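Local coordinates for protein proline dehydrogenase (Bradyrhizobium japonicum USDA 110, PDB 3HAZ) that probably oxidises proline to glutamate in two steps, using FAD in a proline dehydrogenase part and NAD in a 1-pyrroline-5-carboxylate dehydrogenase part, at residues Pro4-Pro9 and Ala331-Arg336; Arg38-Ala43 and Leu484-Asp489; Glu103-His108 and Arg130-Gly135; His109-Thr114 and Ala769-Leu774; Tyr192-Leu197 and Ala444-His449. One frame throughout, in Å; residues are numbered along the deposited sequence.

Contact 1 (Pro4-Pro9 and Ala331-Arg336); sequences PNIPPP and ARAHDR
A Schellman motif ends helix 320-333, and it is here that A333 and H334 receive P4 and I6 from the N-terminal arm. The motif is defined by R336 N bonding to A331 O and D335 N to R332 O, with D335 at a positive phi of 46°. Segment 4-9 runs past this end without a hydrogen bond across. A333 CB is met by two carbonyl oxygens, P4 O at 3.4 Å and N5 O at 3.6 Å. The same P4 O accepts a CA-H...O contact from A333 CA (3.5 Å). The P4 ring, although poorly ordered, has CD 3.5 Å from R332 O and CG near the edge of the R332 guanidinium. With CG1 beside its backbone N (chi1 -67°), I6 extends CD1 to H334 CE1 at 3.5 Å, an oblique approach to the ring. An alanine at H334 removes the ring, which would probably leave I6 CD1 without its partner and freer to turn. D335 is tied by a salt bridge to R389, and H334 packs on A299. P7 continues the arm onto Y326, A329 and L330 of helix 320-333, which connects strands 309-314 and 338-343 of the proline dehydrogenase barrel.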
# COMPACT_ATOMS: atom_id res chain seq x y z
N PRO A 4 37.60 14.48 54.21
CA PRO A 4 36.65 15.25 53.38
C PRO A 4 35.23 15.16 53.91
O PRO A 4 34.93 14.29 54.74
CB PRO A 4 36.74 14.55 52.01
CG PRO A 4 38.05 13.86 52.01
CD PRO A 4 38.29 13.44 53.43
N ASN A 5 34.35 16.04 53.44
CA ASN A 5 32.98 16.09 53.92
C ASN A 5 32.17 14.84 53.56
O ASN A 5 32.27 14.32 52.45
CB ASN A 5 32.26 17.32 53.34
CG ASN A 5 33.05 18.60 53.51
OD1 ASN A 5 33.91 18.71 54.39
ND2 ASN A 5 32.76 19.59 52.67
N ILE A 6 31.38 14.36 54.51
CA ILE A 6 30.38 13.34 54.21
C ILE A 6 29.45 13.91 53.14
O ILE A 6 28.90 15.00 53.31
CB ILE A 6 29.55 12.96 55.45
CG1 ILE A 6 30.42 12.25 56.49
CG2 ILE A 6 28.37 12.08 55.06
CD1 ILE A 6 29.73 11.98 57.81
N PRO A 7 29.29 13.19 52.01
CA PRO A 7 28.43 13.65 50.92
C PRO A 7 26.98 13.84 51.35
O PRO A 7 26.50 13.13 52.24
CB PRO A 7 28.53 12.50 49.90
CG PRO A 7 28.98 11.31 50.73
CD PRO A 7 29.96 11.92 51.67
N PRO A 8 26.27 14.78 50.71
CA PRO A 8 24.84 15.01 50.96
C PRO A 8 24.02 13.80 50.54
O PRO A 8 24.48 13.01 49.72
CB PRO A 8 24.50 16.20 50.05
CG PRO A 8 25.82 16.81 49.67
CD PRO A 8 26.80 15.67 49.67
N PRO A 9 22.81 13.64 51.10
CA PRO A 9 21.96 12.52 50.70
C PRO A 9 21.84 12.46 49.18
O PRO A 9 21.60 13.48 48.55
CB PRO A 9 20.61 12.87 51.33
CG PRO A 9 20.97 13.67 52.54
CD PRO A 9 22.20 14.46 52.16
N ALA A 331 33.65 6.84 50.82
CA ALA A 331 34.87 6.14 51.20
C ALA A 331 35.94 7.10 51.72
O ALA A 331 36.58 6.84 52.74
CB ALA A 331 35.40 5.31 50.03
N ARG A 332 36.14 8.21 51.02
CA ARG A 332 37.15 9.18 51.43
C ARG A 332 36.76 9.85 52.74
O ARG A 332 37.60 10.06 53.61
CB ARG A 332 37.36 10.25 50.35
CG ARG A 332 37.75 9.71 48.98
CD ARG A 332 38.21 10.82 48.04
NE ARG A 332 37.52 12.09 48.30
CZ ARG A 332 36.45 12.51 47.63
NH1 ARG A 332 35.89 13.67 47.95
NH2 ARG A 332 35.94 11.77 46.65
N ALA A 333 35.48 10.17 52.89
CA ALA A 333 35.00 10.89 54.06
C ALA A 333 35.18 10.08 55.35
O ALA A 333 35.44 10.64 56.42
CB ALA A 333 33.55 11.30 53.88
N HIS A 334 35.02 8.77 55.25
CA HIS A 334 35.18 7.92 56.42
C HIS A 334 36.53 7.20 56.41
O HIS A 334 36.80 6.36 57.27
CB HIS A 334 34.02 6.92 56.53
CG HIS A 334 32.67 7.57 56.68
ND1 HIS A 334 32.31 8.28 57.81
CD2 HIS A 334 31.61 7.62 55.85
CE1 HIS A 334 31.08 8.75 57.65
NE2 HIS A 334 30.63 8.36 56.47
N ASP A 335 37.37 7.57 55.44
CA ASP A 335 38.67 6.93 55.23
C ASP A 335 38.58 5.41 55.27
O ASP A 335 39.24 4.76 56.08
CB ASP A 335 39.71 7.45 56.23
CG ASP A 335 41.12 7.01 55.88
OD1 ASP A 335 41.37 6.68 54.70
OD2 ASP A 335 41.98 6.98 56.79
N ARG A 336 37.77 4.84 54.39
CA ARG A 336 37.62 3.40 54.30
C ARG A 336 38.02 2.91 52.91
O ARG A 336 38.01 3.67 51.95
CB ARG A 336 36.18 2.97 54.60
CG ARG A 336 35.60 3.54 55.89
CD ARG A 336 36.16 2.84 57.13
NE ARG A 336 35.59 3.43 58.34
CZ ARG A 336 34.39 3.12 58.82
NH1 ARG A 336 33.94 3.72 59.91
NH2 ARG A 336 33.63 2.21 58.21

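Contact 2 (Arg38-Ala43 and Leu484-Asp489); sequences RIHRTA and LQRPAD
The imidazole of H40 carries L484 CD1 over one face and has R486 NH1 near its edge. The methyl stands 3.7 Å from the ring centroid and 26° off the ring normal, which makes this a CH-pi contact; its nearest ring atom is CE1, at 3.4 Å. The R486 guanidinium, nearly coplanar with the H40 ring, meets H40 CB and L484 O at its edge. I39 CG2 approaches it obliquely, 3.5 Å from NH2. These groups join helix 33-50 to the loop leading into helix 487-491, a packing contact beside the barrel of the proline dehydrogenase part.

No hydrogen bond crosses between the two segments, and the nearest CA atoms, of H40 and L484, remain 7.1 Å apart, so side chains do the joining. R486 can reach back because its chain is bent at chi2 (44°). Its NH1 donates to L484 O at 2.6 Å, with the acceptor close to the guanidinium plane, which limits rotation of the group. A salt bridge from R486 NE to E36 adds a second hold, from the same helix that bears H40. I39 and A43 also rest on helix 399-409, at T404 and A403, while R38 forms a salt bridge with E407.

L484 is buried and also touches T44 and I47; its side chain lies about 6 Å from that of the FAD-binding residue F469. While one of its methyls lies over H40, the other makes a tighter than usual carbon contact, A43 CB to L484 CD2 at 3.5 Å.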
# COMPACT_ATOMS: atom_id res chain seq x y z
N ARG A 38 43.46 -6.47 20.70
CA ARG A 38 43.61 -7.31 21.89
C ARG A 38 42.24 -7.76 22.39
O ARG A 38 42.04 -8.92 22.75
CB ARG A 38 44.38 -6.58 22.99
CG ARG A 38 45.88 -6.37 22.68
CD ARG A 38 46.65 -5.84 23.89
NE ARG A 38 46.33 -4.44 24.17
CZ ARG A 38 46.94 -3.41 23.60
NH1 ARG A 38 47.91 -3.61 22.71
NH2 ARG A 38 46.59 -2.16 23.91
N ILE A 39 41.29 -6.83 22.41
CA ILE A 39 39.96 -7.13 22.92
C ILE A 39 39.31 -8.20 22.06
O ILE A 39 38.73 -9.16 22.58
CB ILE A 39 39.09 -5.86 22.94
CG1 ILE A 39 39.50 -4.98 24.13
CG2 ILE A 39 37.63 -6.22 23.04
CD1 ILE A 39 38.94 -3.58 24.07
N HIS A 40 39.43 -8.04 20.75
CA HIS A 40 38.82 -8.96 19.80
C HIS A 40 39.36 -10.36 19.99
O HIS A 40 38.60 -11.33 19.99
CB HIS A 40 39.08 -8.50 18.36
CG HIS A 40 38.30 -9.25 17.33
ND1 HIS A 40 37.03 -8.89 16.95
CD2 HIS A 40 38.61 -10.36 16.61
CE1 HIS A 40 36.58 -9.73 16.04
NE2 HIS A 40 37.52 -10.64 15.82
N ARG A 41 40.68 -10.46 20.18
CA ARG A 41 41.34 -11.75 20.35
C ARG A 41 40.95 -12.45 21.65
O ARG A 41 40.52 -13.60 21.64
CB ARG A 41 42.86 -11.58 20.28
CG ARG A 41 43.62 -12.85 20.60
CD ARG A 41 45.09 -12.56 20.86
NE ARG A 41 45.70 -13.66 21.61
CZ ARG A 41 46.16 -14.77 21.05
NH1 ARG A 41 46.07 -14.95 19.74
NH2 ARG A 41 46.70 -15.72 21.82
N THR A 42 41.11 -11.74 22.77
CA THR A 42 40.67 -12.24 24.08
C THR A 42 39.22 -12.72 24.05
O THR A 42 38.91 -13.82 24.52
CB THR A 42 40.81 -11.17 25.18
OG1 THR A 42 42.20 -10.88 25.40
CG2 THR A 42 40.19 -11.65 26.49
N ALA A 43 38.34 -11.89 23.50
CA ALA A 43 36.92 -12.21 23.46
C ALA A 43 36.59 -13.41 22.57
O ALA A 43 35.76 -14.25 22.93
CB ALA A 43 36.11 -10.98 23.03
N LEU A 484 30.56 -10.07 19.05
CA LEU A 484 31.71 -9.19 19.22
C LEU A 484 31.46 -7.76 18.74
O LEU A 484 32.36 -6.92 18.78
CB LEU A 484 32.92 -9.76 18.49
CG LEU A 484 33.52 -11.02 19.10
CD1 LEU A 484 34.86 -11.34 18.46
CD2 LEU A 484 33.66 -10.84 20.60
N GLN A 485 30.25 -7.50 18.26
CA GLN A 485 29.90 -6.16 17.82
C GLN A 485 30.09 -5.19 18.97
O GLN A 485 29.59 -5.43 20.08
CB GLN A 485 28.44 -6.12 17.35
CG GLN A 485 27.98 -4.76 16.87
CD GLN A 485 26.47 -4.58 16.98
OE1 GLN A 485 25.84 -3.99 16.10
NE2 GLN A 485 25.89 -5.08 18.07
N ARG A 486 30.80 -4.10 18.73
CA ARG A 486 30.95 -3.08 19.76
C ARG A 486 29.64 -2.31 19.97
O ARG A 486 28.92 -2.01 19.01
CB ARG A 486 32.11 -2.14 19.45
CG ARG A 486 33.43 -2.55 20.12
CD ARG A 486 33.69 -4.05 20.00
NE ARG A 486 35.12 -4.36 20.02
CZ ARG A 486 35.66 -5.48 19.55
NH1 ARG A 486 34.88 -6.41 19.01
NH2 ARG A 486 36.97 -5.68 19.61
N PRO A 487 29.32 -2.02 21.24
CA PRO A 487 28.07 -1.32 21.60
C PRO A 487 27.92 0.01 20.87
O PRO A 487 26.83 0.33 20.39
CB PRO A 487 28.22 -1.11 23.11
CG PRO A 487 29.08 -2.27 23.55
CD PRO A 487 30.07 -2.46 22.43
N ALA A 488 29.00 0.78 20.79
CA ALA A 488 28.98 2.06 20.08
C ALA A 488 28.55 1.89 18.63
O ALA A 488 27.90 2.77 18.06
CB ALA A 488 30.34 2.74 20.16
N ASP A 489 28.89 0.76 18.02
CA ASP A 489 28.55 0.52 16.62
C ASP A 489 27.10 0.11 16.44
O ASP A 489 26.56 0.15 15.34
CB ASP A 489 29.49 -0.52 16.01
CG ASP A 489 30.90 0.00 15.85
OD1 ASP A 489 31.06 1.23 15.70
OD2 ASP A 489 31.84 -0.82 15.90

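Contact 3 (Glu103-His108 and Arg130-Gly135); sequences EGDFIH and RVIQPG
R130 lays its guanidinium flat on the ring of H108: the planes differ by 6° and the centres are 3.7 Å apart. H108 ND1 lies over the centre of the guanidinium, whereas R130 NH2 is displaced toward the rim of the imidazole. The H108 ring is brought under this group by CG standing anti to the backbone N (chi1 -174°). The arginine arrives with its chain extended from CG to NE, and its CD adds a CH-pi contact over the same ring, 4.0 Å from the centroid.

The edge of the guanidinium is engaged by D105. Its OD1 forms a salt bridge with R130 NH2 at 3.0 Å, but the hydrogen bond within it is weak, and the carboxylate is turned 42° from the guanidinium plane. D105 OD2 instead lies beside carbon, 3.5 Å from I132 CG1. The guanidinium is thus stacked on H108 and paired in charge with D105, and the two contacts together hold its orientation.

I132 fills the inner part of the contact, its CG2 reaching G104 CA at 3.6 Å, an approach that leaves little room for a side chain at G104. Farther along, a water bridges the backbones, donating to E103 O at 2.8 Å and to Q133 O at 3.0 Å.

D105 holds the N-cap position of helix 106-115 without a capping bond from its side chain. The loop 130-135 closes over this helix start on the way to helix 140-149, K100 binding R130 O, E103 pairing with R155, and I107 touching I924 beyond.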
# COMPACT_ATOMS: atom_id res chain seq x y z
N GLU A 103 2.37 -39.36 33.15
CA GLU A 103 1.30 -40.32 32.92
C GLU A 103 -0.07 -39.71 33.20
O GLU A 103 -1.07 -40.11 32.61
CB GLU A 103 1.51 -41.57 33.76
CG GLU A 103 2.57 -42.50 33.20
CD GLU A 103 2.37 -42.75 31.72
OE1 GLU A 103 1.22 -43.07 31.33
OE2 GLU A 103 3.34 -42.62 30.95
N GLY A 104 -0.09 -38.74 34.11
CA GLY A 104 -1.33 -38.15 34.58
C GLY A 104 -1.07 -37.34 35.84
O GLY A 104 0.08 -37.03 36.15
N ASP A 105 -2.13 -37.01 36.57
CA ASP A 105 -2.00 -36.21 37.78
C ASP A 105 -1.13 -34.99 37.53
O ASP A 105 -0.35 -34.58 38.40
CB ASP A 105 -1.40 -37.05 38.91
CG ASP A 105 -2.46 -37.75 39.72
OD1 ASP A 105 -3.64 -37.34 39.62
OD2 ASP A 105 -2.13 -38.69 40.47
N PHE A 106 -1.28 -34.40 36.35
CA PHE A 106 -0.44 -33.30 35.91
C PHE A 106 -0.51 -32.09 36.84
O PHE A 106 0.53 -31.57 37.28
CB PHE A 106 -0.81 -32.88 34.48
CG PHE A 106 -0.80 -34.01 33.49
CD1 PHE A 106 0.39 -34.62 33.14
CD2 PHE A 106 -1.97 -34.46 32.91
CE1 PHE A 106 0.41 -35.66 32.22
CE2 PHE A 106 -1.96 -35.50 32.00
CZ PHE A 106 -0.77 -36.10 31.65
N ILE A 107 -1.73 -31.63 37.12
CA ILE A 107 -1.94 -30.44 37.95
C ILE A 107 -1.58 -30.75 39.40
O ILE A 107 -0.95 -29.94 40.09
CB ILE A 107 -3.39 -29.88 37.78
CG1 ILE A 107 -3.54 -29.24 36.39
CG2 ILE A 107 -3.74 -28.85 38.87
CD1 ILE A 107 -4.97 -28.78 36.06
N HIS A 108 -1.93 -31.96 39.84
CA HIS A 108 -1.57 -32.44 41.17
C HIS A 108 -0.05 -32.40 41.41
O HIS A 108 0.41 -31.92 42.44
CB HIS A 108 -2.10 -33.87 41.37
CG HIS A 108 -1.90 -34.41 42.76
ND1 HIS A 108 -2.69 -34.02 43.82
CD2 HIS A 108 -1.03 -35.32 43.25
CE1 HIS A 108 -2.30 -34.66 44.91
NE2 HIS A 108 -1.30 -35.46 44.59
N ARG A 130 -0.72 -42.22 44.89
CA ARG A 130 -2.00 -42.16 44.19
C ARG A 130 -2.11 -43.26 43.13
O ARG A 130 -1.18 -44.05 42.95
CB ARG A 130 -2.20 -40.79 43.53
CG ARG A 130 -2.89 -39.75 44.38
CD ARG A 130 -3.25 -38.53 43.55
NE ARG A 130 -4.28 -37.71 44.18
CZ ARG A 130 -4.95 -36.74 43.56
NH1 ARG A 130 -5.87 -36.05 44.22
NH2 ARG A 130 -4.71 -36.46 42.29
N VAL A 131 -3.24 -43.30 42.44
CA VAL A 131 -3.43 -44.23 41.33
C VAL A 131 -3.89 -43.46 40.09
O VAL A 131 -4.99 -42.90 40.08
CB VAL A 131 -4.47 -45.32 41.67
N ILE A 132 -3.05 -43.42 39.06
CA ILE A 132 -3.33 -42.62 37.87
C ILE A 132 -4.13 -43.37 36.81
O ILE A 132 -3.64 -44.30 36.17
CB ILE A 132 -2.03 -42.08 37.23
CG1 ILE A 132 -1.25 -41.22 38.23
CG2 ILE A 132 -2.35 -41.27 35.98
CD1 ILE A 132 0.05 -40.67 37.68
N GLN A 133 -5.38 -42.95 36.62
CA GLN A 133 -6.24 -43.50 35.57
C GLN A 133 -5.74 -43.07 34.20
O GLN A 133 -5.29 -41.93 34.03
CB GLN A 133 -7.69 -43.06 35.77
N PRO A 134 -5.81 -43.97 33.21
CA PRO A 134 -5.34 -43.69 31.85
C PRO A 134 -6.27 -42.74 31.11
O PRO A 134 -7.43 -42.58 31.49
CB PRO A 134 -5.37 -45.07 31.18
CG PRO A 134 -5.51 -46.06 32.31
CD PRO A 134 -6.29 -45.35 33.36
N GLY A 135 -5.75 -42.10 30.06
CA GLY A 135 -6.56 -41.25 29.20
C GLY A 135 -6.87 -39.87 29.76
O GLY A 135 -7.76 -39.18 29.25
O HOH W 1 -3.75 -40.32 32.03

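Contact 4 (His109-Thr114 and Ala769-Leu774); sequences HETKST and ADATAL
A type I beta turn from D770 to A773, closed by A773 N to D770 O, pushes its two middle residues, A771 and T772, against T111 and T114 on helix 106-115. Contact is made through methyl groups. T111 CG2 meets A771 CB at 3.5 Å, and T772 CG2 lies 4.0 Å from both E110 CG and T111 CA. In T114 a chi1 of -47° sets OG1 beside the backbone N and leaves CG2 anti to it, carrying this methyl to A771 O at 3.4 Å and to T772 CA at 3.7 Å. A serine in place of T114 would lack the methyl and would probably leave a gap over A771 O and T772 CA.

The hydroxyls bond away from the methyl contacts. T114 OG1 donates to E110 O at 2.7 Å, an acceptor shared with T114 N, and T111 OG1 bonds to I107 O. On the turn, D770 OD1 takes both T772 N, as an Asx turn, and T772 OG1 (2.7 Å), the two donors reaching it from the same face of the carboxylate. T772 OG1 also bonds to R923 N, while the carboxylate of E110 is held by R923 and T141.

All five touching residues are buried. The helix, in the DNA-binding domain, and the turn, in the aldehyde dehydrogenase part, therefore meet mainly by methyl packing: no hydrogen bond joins them directly, and R923 links them by binding E110 on one and T772 on the other.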
# COMPACT_ATOMS: atom_id res chain seq x y z
N HIS A 109 0.72 -32.88 40.44
CA HIS A 109 2.17 -32.85 40.58
C HIS A 109 2.71 -31.43 40.64
O HIS A 109 3.59 -31.13 41.46
CB HIS A 109 2.87 -33.64 39.45
CG HIS A 109 2.54 -35.10 39.45
ND1 HIS A 109 2.66 -35.89 38.32
CD2 HIS A 109 2.08 -35.92 40.43
CE1 HIS A 109 2.29 -37.12 38.61
NE2 HIS A 109 1.94 -37.17 39.88
N GLU A 110 2.21 -30.56 39.77
CA GLU A 110 2.63 -29.16 39.76
C GLU A 110 2.25 -28.48 41.08
O GLU A 110 3.03 -27.72 41.65
CB GLU A 110 2.01 -28.41 38.58
CG GLU A 110 2.48 -26.96 38.48
CD GLU A 110 2.02 -26.25 37.21
OE1 GLU A 110 1.15 -26.79 36.49
OE2 GLU A 110 2.52 -25.14 36.93
N THR A 111 1.03 -28.74 41.54
CA THR A 111 0.55 -28.13 42.78
C THR A 111 1.32 -28.62 44.01
O THR A 111 1.79 -27.81 44.82
CB THR A 111 -0.97 -28.37 42.97
OG1 THR A 111 -1.66 -27.82 41.84
CG2 THR A 111 -1.48 -27.71 44.24
N LYS A 112 1.46 -29.94 44.13
CA LYS A 112 2.18 -30.52 45.27
C LYS A 112 3.64 -30.09 45.32
O LYS A 112 4.14 -29.70 46.38
CB LYS A 112 2.08 -32.06 45.28
CG LYS A 112 0.72 -32.59 45.73
CD LYS A 112 0.38 -32.12 47.15
CE LYS A 112 -0.93 -32.72 47.63
NZ LYS A 112 -1.15 -32.50 49.08
N SER A 113 4.34 -30.16 44.19
CA SER A 113 5.76 -29.81 44.17
C SER A 113 5.98 -28.35 44.54
O SER A 113 6.97 -28.02 45.19
CB SER A 113 6.39 -30.10 42.80
OG SER A 113 5.72 -29.40 41.76
N THR A 114 5.06 -27.47 44.15
CA THR A 114 5.18 -26.06 44.49
C THR A 114 4.84 -25.80 45.97
O THR A 114 5.53 -25.03 46.64
CB THR A 114 4.32 -25.15 43.57
OG1 THR A 114 4.50 -25.52 42.19
CG2 THR A 114 4.71 -23.69 43.75
N ALA A 769 -6.64 -18.23 45.29
CA ALA A 769 -5.20 -18.49 45.22
C ALA A 769 -4.91 -19.97 45.44
O ALA A 769 -5.30 -20.54 46.46
CB ALA A 769 -4.46 -17.64 46.27
N ASP A 770 -4.25 -20.61 44.47
CA ASP A 770 -3.88 -22.03 44.62
C ASP A 770 -2.42 -22.17 45.04
O ASP A 770 -1.72 -21.18 45.20
CB ASP A 770 -4.21 -22.84 43.35
CG ASP A 770 -3.32 -22.49 42.16
OD1 ASP A 770 -2.18 -22.01 42.33
OD2 ASP A 770 -3.78 -22.72 41.02
N ALA A 771 -1.97 -23.41 45.21
CA ALA A 771 -0.65 -23.67 45.79
C ALA A 771 0.52 -23.42 44.84
O ALA A 771 1.68 -23.53 45.25
CB ALA A 771 -0.58 -25.08 46.38
N THR A 772 0.23 -23.11 43.57
CA THR A 772 1.28 -22.70 42.65
C THR A 772 1.53 -21.20 42.71
O THR A 772 2.46 -20.70 42.07
CB THR A 772 0.98 -23.08 41.19
OG1 THR A 772 -0.09 -22.26 40.69
CG2 THR A 772 0.61 -24.55 41.07
N ALA A 773 0.72 -20.47 43.47
CA ALA A 773 0.91 -19.03 43.57
C ALA A 773 2.07 -18.75 44.51
O ALA A 773 2.27 -19.46 45.49
CB ALA A 773 -0.36 -18.36 44.09
N LEU A 774 2.84 -17.71 44.21
CA LEU A 774 3.91 -17.27 45.10
C LEU A 774 3.33 -16.58 46.33
O LEU A 774 2.72 -15.51 46.22
CB LEU A 774 4.85 -16.31 44.35
CG LEU A 774 6.09 -15.83 45.11
CD1 LEU A 774 6.96 -17.01 45.50
CD2 LEU A 774 6.87 -14.83 44.26

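Contact 5 (Tyr192-Leu197 and Ala444-His449); sequences YSFDML and APVGSH
Four backbone hydrogen bonds join strands 193-196 and 440-448 in parallel register. A444 N donates to S193 O at 2.7 Å, and D195 N returns a bond to A444 O. V446 N then donates to D195 O at 3.0 Å, and L197 N to V446 O. The short strand axes diverge by 54°, a strong twist. Two CA-H...O contacts supplement the ladder, P445 CA to D195 O at 3.2 Å and M196 CA to V446 O.

On the face bearing F194, M196 and V446, V446 CG2 sits over the F194 ring, 4.0 Å from its centroid and 21° off the normal. M196 is bent at chi2 and chi3 and runs alongside V446, pointing the same way. Helix 204-223 covers this face, A217 touching both F194 and M196. At the end of the ladder, L197 CD2 lies 3.7 Å from G447 CA, and L197 leaves little room for a side chain at G447.

Farther out, S193 OG bonds to G235 N on one neighbouring strand and to R441 on strand 440-448 itself. The opposite face carries D195 and P445. D195 OD2 bonds to Y455 of helix 452-463, and its side chain lies about 6 Å from both the FAD and the side chain of R341.

These are the first and last strands of an eight-stranded TIM barrel, so this pairing closes it. The four bonds between the segments are backbone to backbone, with S193 to R441 a side-chain addition at the seam; the other side chains form an apolar layer under the helix and, at D195, a polar group facing the flavin side.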
# COMPACT_ATOMS: atom_id res chain seq x y z
N TYR A 192 33.28 -20.88 47.20
CA TYR A 192 32.21 -20.01 46.73
C TYR A 192 31.79 -18.97 47.75
O TYR A 192 31.81 -19.21 48.95
CB TYR A 192 30.99 -20.85 46.34
CG TYR A 192 31.33 -22.01 45.43
CD1 TYR A 192 31.71 -21.79 44.12
CD2 TYR A 192 31.30 -23.31 45.90
CE1 TYR A 192 32.04 -22.84 43.28
CE2 TYR A 192 31.63 -24.37 45.07
CZ TYR A 192 32.00 -24.13 43.76
OH TYR A 192 32.32 -25.18 42.94
N SER A 193 31.41 -17.80 47.25
CA SER A 193 30.76 -16.81 48.08
C SER A 193 29.25 -17.05 48.01
O SER A 193 28.77 -17.75 47.12
CB SER A 193 31.13 -15.40 47.63
OG SER A 193 32.53 -15.20 47.72
N PHE A 194 28.50 -16.46 48.94
CA PHE A 194 27.09 -16.79 49.11
C PHE A 194 26.20 -15.68 48.58
O PHE A 194 26.24 -14.55 49.08
CB PHE A 194 26.76 -17.02 50.59
CG PHE A 194 27.33 -18.29 51.18
CD1 PHE A 194 28.25 -19.07 50.48
CD2 PHE A 194 26.98 -18.69 52.47
CE1 PHE A 194 28.79 -20.23 51.04
CE2 PHE A 194 27.52 -19.84 53.04
CZ PHE A 194 28.42 -20.61 52.32
N ASP A 195 25.41 -16.01 47.57
CA ASP A 195 24.33 -15.16 47.13
C ASP A 195 23.07 -15.65 47.85
O ASP A 195 22.44 -16.62 47.42
CB ASP A 195 24.17 -15.25 45.61
CG ASP A 195 23.07 -14.35 45.07
OD1 ASP A 195 22.68 -13.39 45.76
OD2 ASP A 195 22.60 -14.61 43.94
N MET A 196 22.74 -15.01 48.96
CA MET A 196 21.63 -15.47 49.79
C MET A 196 20.28 -15.26 49.11
O MET A 196 19.99 -14.19 48.57
CB MET A 196 21.68 -14.78 51.16
CG MET A 196 23.06 -14.85 51.84
SD MET A 196 23.56 -16.52 52.32
CE MET A 196 22.10 -17.01 53.25
N LEU A 197 19.43 -16.28 49.15
CA LEU A 197 18.13 -16.24 48.48
C LEU A 197 17.18 -15.11 48.91
O LEU A 197 16.42 -14.58 48.10
CB LEU A 197 17.42 -17.58 48.66
CG LEU A 197 17.55 -18.58 47.52
CD1 LEU A 197 18.94 -18.54 46.94
CD2 LEU A 197 17.19 -19.99 48.00
N ALA A 444 27.44 -18.79 44.98
CA ALA A 444 26.43 -19.84 44.96
C ALA A 444 25.15 -19.32 45.59
O ALA A 444 25.18 -18.66 46.64
CB ALA A 444 26.94 -21.09 45.71
N PRO A 445 24.00 -19.61 44.96
CA PRO A 445 22.73 -19.24 45.60
C PRO A 445 22.54 -20.13 46.82
O PRO A 445 22.67 -21.35 46.70
CB PRO A 445 21.69 -19.58 44.52
CG PRO A 445 22.47 -19.65 43.23
CD PRO A 445 23.81 -20.19 43.63
N VAL A 446 22.27 -19.52 47.97
CA VAL A 446 22.17 -20.26 49.22
C VAL A 446 20.93 -19.83 49.98
O VAL A 446 20.78 -18.65 50.26
CB VAL A 446 23.38 -19.99 50.14
CG1 VAL A 446 23.21 -20.73 51.48
CG2 VAL A 446 24.70 -20.37 49.46
N GLY A 447 20.06 -20.78 50.31
CA GLY A 447 18.94 -20.47 51.18
C GLY A 447 17.88 -21.55 51.38
O GLY A 447 18.08 -22.72 51.03
N SER A 448 16.75 -21.15 51.95
CA SER A 448 15.63 -22.04 52.22
C SER A 448 14.68 -22.19 51.03
O SER A 448 14.57 -21.29 50.19
CB SER A 448 14.85 -21.54 53.43
OG SER A 448 15.68 -21.53 54.57
N HIS A 449 13.98 -23.32 50.97
CA HIS A 449 12.98 -23.56 49.93
C HIS A 449 11.92 -22.46 49.84
O HIS A 449 11.43 -22.14 48.76
CB HIS A 449 12.28 -24.91 50.14
CG HIS A 449 13.16 -26.10 49.93
ND1 HIS A 449 13.14 -27.20 50.77
CD2 HIS A 449 14.08 -26.38 48.98
CE1 HIS A 449 14.01 -28.09 50.34
NE2 HIS A 449 14.60 -27.62 49.26

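Contacts 2, 4 and 5 are buried, while 1 and 3 lie at the surface. Contact 5 differs from the rest in being a backbone ladder within the barrel. Contact 1 rests on barrel helix 320-333 by carbon and carbonyl packing; contact 2, beside the barrel, joins helix 33-50 to the loop before helix 487-491 by a histidine-leucine-arginine cluster. Contacts 3 and 4 share helix 106-115 and touch each other where G104 O comes 3.3 Å from H109 CE1. Contact 3 uses charge, stacking and a bridging water, whereas the helix's buried side meets the turn mainly through methyls. Of the five, contact 4 alone has a segment in the aldehyde dehydrogenase part, and its nearest atoms come within about 7 Å of contact 5.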